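Local coordinates for protein LEC-6 (Caenorhabditis elegans, PDB 3VV1) that binds fucose-containing saccharides preferentially, as a galectin whose carbohydrate-recognition domain holds a galactose–fucose glycan, at residues L112-V115 / I120-I123. Residues are numbered along the deposited sequence; the frame is centred on the assembly and turned at random.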
ATOM      1  N   LEU A 112      11.533 -10.264 -11.095  1.00  8.97           N
ATOM      2  CA  LEU A 112      12.650  -9.251 -11.002  1.00  7.99           C
ATOM      3  C   LEU A 112      12.510  -8.520  -9.710  1.00  8.58           C
ATOM      4  O   LEU A 112      11.434  -7.995  -9.385  1.00 10.39           O
ATOM      5  CB  LEU A 112      12.530  -8.275 -12.192  1.00  9.29           C
ATOM      6  CG  LEU A 112      13.456  -7.047 -12.177  1.00  8.61           C
ATOM      7  CD1 LEU A 112      14.882  -7.558 -12.323  1.00 11.11           C
ATOM      8  CD2 LEU A 112      13.077  -6.079 -13.353  1.00  9.97           C
ATOM      9  N   GLU A 113      13.572  -8.564  -8.923  1.00  8.76           N
ATOM     10  CA  GLU A 113      13.508  -7.899  -7.602  1.00  9.88           C
ATOM     11  C   GLU A 113      14.625  -6.899  -7.453  1.00 10.40           C
ATOM     12  O   GLU A 113      15.750  -7.147  -7.873  1.00 11.69           O
ATOM     13  CB  GLU A 113      13.595  -8.942  -6.502  1.00 12.53           C
ATOM     14  CG  GLU A 113      12.488  -9.945  -6.601  1.00 15.45           C
ATOM     15  CD  GLU A 113      12.703 -11.048  -5.591  1.00 16.90           C
ATOM     16  OE1 GLU A 113      12.287 -10.861  -4.390  1.00 21.15           O
ATOM     17  OE2 GLU A 113      13.357 -12.097  -5.963  1.00 21.18           O
ATOM     18  N   PHE A 114      14.313  -5.782  -6.802  1.00  8.91           N
ATOM     19  CA  PHE A 114      15.297  -4.775  -6.435  1.00  8.39           C
ATOM     20  C   PHE A 114      15.262  -4.706  -4.888  1.00  9.03           C
ATOM     21  O   PHE A 114      14.187  -4.673  -4.276  1.00 11.04           O
ATOM     22  CB  PHE A 114      14.846  -3.406  -6.962  1.00  8.83           C
ATOM     23  CG  PHE A 114      14.733  -3.338  -8.489  1.00  8.41           C
ATOM     24  CD1 PHE A 114      13.589  -3.808  -9.142  1.00  9.38           C
ATOM     25  CD2 PHE A 114      15.828  -2.904  -9.268  1.00  8.06           C
ATOM     26  CE1 PHE A 114      13.511  -3.806 -10.575  1.00  9.38           C
ATOM     27  CE2 PHE A 114      15.737  -2.838 -10.680  1.00  9.25           C
ATOM     28  CZ  PHE A 114      14.569  -3.293 -11.321  1.00  9.16           C
ATOM     29  N   VAL A 115      16.439  -4.604  -4.290  1.00  9.57           N
ATOM     30  CA  VAL A 115      16.536  -4.548  -2.806  1.00  9.67           C
ATOM     31  C   VAL A 115      17.493  -3.416  -2.495  1.00 10.29           C
ATOM     32  O   VAL A 115      18.639  -3.415  -2.982  1.00 10.90           O
ATOM     33  CB  VAL A 115      17.080  -5.837  -2.173  1.00 11.49           C
ATOM     34  CG1 VAL A 115      16.993  -5.723  -0.614  1.00 15.44           C
ATOM     35  CG2 VAL A 115      16.271  -7.023  -2.683  1.00 15.25           C
ATOM     36  N   ILE A 120      23.318   0.551  -1.829  1.00 11.72           N
ATOM     37  CA  ILE A 120      23.439  -0.408  -2.930  1.00 10.70           C
ATOM     38  C   ILE A 120      22.067  -0.936  -3.248  1.00 11.16           C
ATOM     39  O   ILE A 120      21.352  -1.409  -2.323  1.00 12.52           O
ATOM     40  CB  ILE A 120      24.366  -1.573  -2.563  1.00 13.67           C
ATOM     41  CG1 ILE A 120      25.766  -1.030  -2.233  1.00 16.14           C
ATOM     42  CG2 ILE A 120      24.449  -2.590  -3.728  1.00 16.22           C
ATOM     43  CD1 ILE A 120      26.675  -2.143  -1.774  1.00 21.38           C
ATOM     44  N   ILE A 121      21.707  -0.910  -4.547  1.00  9.97           N
ATOM     45  CA  ILE A 121      20.454  -1.549  -4.950  1.00  9.83           C
ATOM     46  C   ILE A 121      20.880  -2.849  -5.643  1.00 10.13           C
ATOM     47  O   ILE A 121      21.493  -2.819  -6.712  1.00 12.06           O
ATOM     48  CB  ILE A 121      19.624  -0.617  -5.866  1.00 10.26           C
ATOM     49  CG1 ILE A 121      19.280   0.682  -5.073  1.00 10.55           C
ATOM     50  CG2 ILE A 121      18.360  -1.398  -6.356  1.00 11.84           C
ATOM     51  CD1 ILE A 121      18.668   1.771  -5.933  1.00 12.72           C
ATOM     52  N   SER A 122      20.516  -3.977  -5.032  1.00  8.91           N
ATOM     53  CA  SER A 122      20.883  -5.327  -5.514  1.00  9.81           C
ATOM     54  C   SER A 122      19.684  -5.764  -6.387  1.00  9.48           C
ATOM     55  O   SER A 122      18.509  -5.543  -6.046  1.00 10.27           O
ATOM     56  CB  SER A 122      21.045  -6.315  -4.336  1.00 12.98           C
ATOM     57  OG  SER A 122      22.210  -5.911  -3.633  1.00 16.45           O
ATOM     58  N   ILE A 123      19.971  -6.420  -7.501  1.00  9.17           N
ATOM     59  CA  ILE A 123      18.949  -6.773  -8.502  1.00  8.69           C
ATOM     60  C   ILE A 123      19.025  -8.275  -8.731  1.00  8.70           C
ATOM     61  O   ILE A 123      20.123  -8.786  -8.968  1.00 10.30           O
ATOM     62  CB  ILE A 123      19.194  -6.013  -9.821  1.00  8.99           C
ATOM     63  CG1 ILE A 123      19.291  -4.485  -9.566  1.00 10.00           C
ATOM     64  CG2 ILE A 123      18.050  -6.316 -10.812  1.00 10.04           C
ATOM     65  CD1 ILE A 123      19.860  -3.784 -10.793  1.00 10.20           C
TER
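Ile123 is the bump on the buried face of this hairpin, its side chain forking at CB. CG1 lies 3.8 Å from CD2 of Phe114, which it meets obliquely, while CG2 reaches the methyl CD1 of Leu112 at 3.7 Å and Phe114 CE2 at 4.2 Å. Both partners run alongside Ile123 in the same direction; the methyl CG2 fills the notch between Leu112 CD1 and the CE2 corner of the Phe114 ring, while CG1 lies along the CD2-CE2 side. The torsion (chi1 -54°) explains this, placing CG1 beside the backbone N, which is the Phe114 flank, and CG2 anti to that N, on the Leu112 side. Next along this face, CG2 of Ile121 lies at the ring edge, near its plane, 4.1 Å from Phe114 CD2. Phe114 is therefore touched by both isoleucines, two positions apart on 120-123, with Ser122 between them pointing to the other face.

The backbones supply the register. Val115 and Ser122 form an antiparallel hydrogen-bonded pair, with Val115 N to Ser122 O at 2.9 Å and Ser122 N to Val115 O at 2.8 Å, each donor in the carbonyl plane. Phe114 and Ile123 make the adjoining non-hydrogen-bonded pair, where a CA-H...O contact joins CA of Phe114 to O of Ser122 at 3.3 Å. The strand segments run at 161°, close to antiparallel.

On the reverse face, Val115 and Ser122 are partly exposed; Ser122 OG is hydrogen-bonded to Asp132 OD1, and Glu113 forms a salt bridge with Arg47. This is the beta hairpin of strands 110-117 and 120-125, flanked by 46-54 and 128-134 in one sheet of the galectin beta-sandwich. The apolar face packs on strand 71-78 of the second sheet, through Leu73 and Phe75, the latter edge-to-face with Phe114.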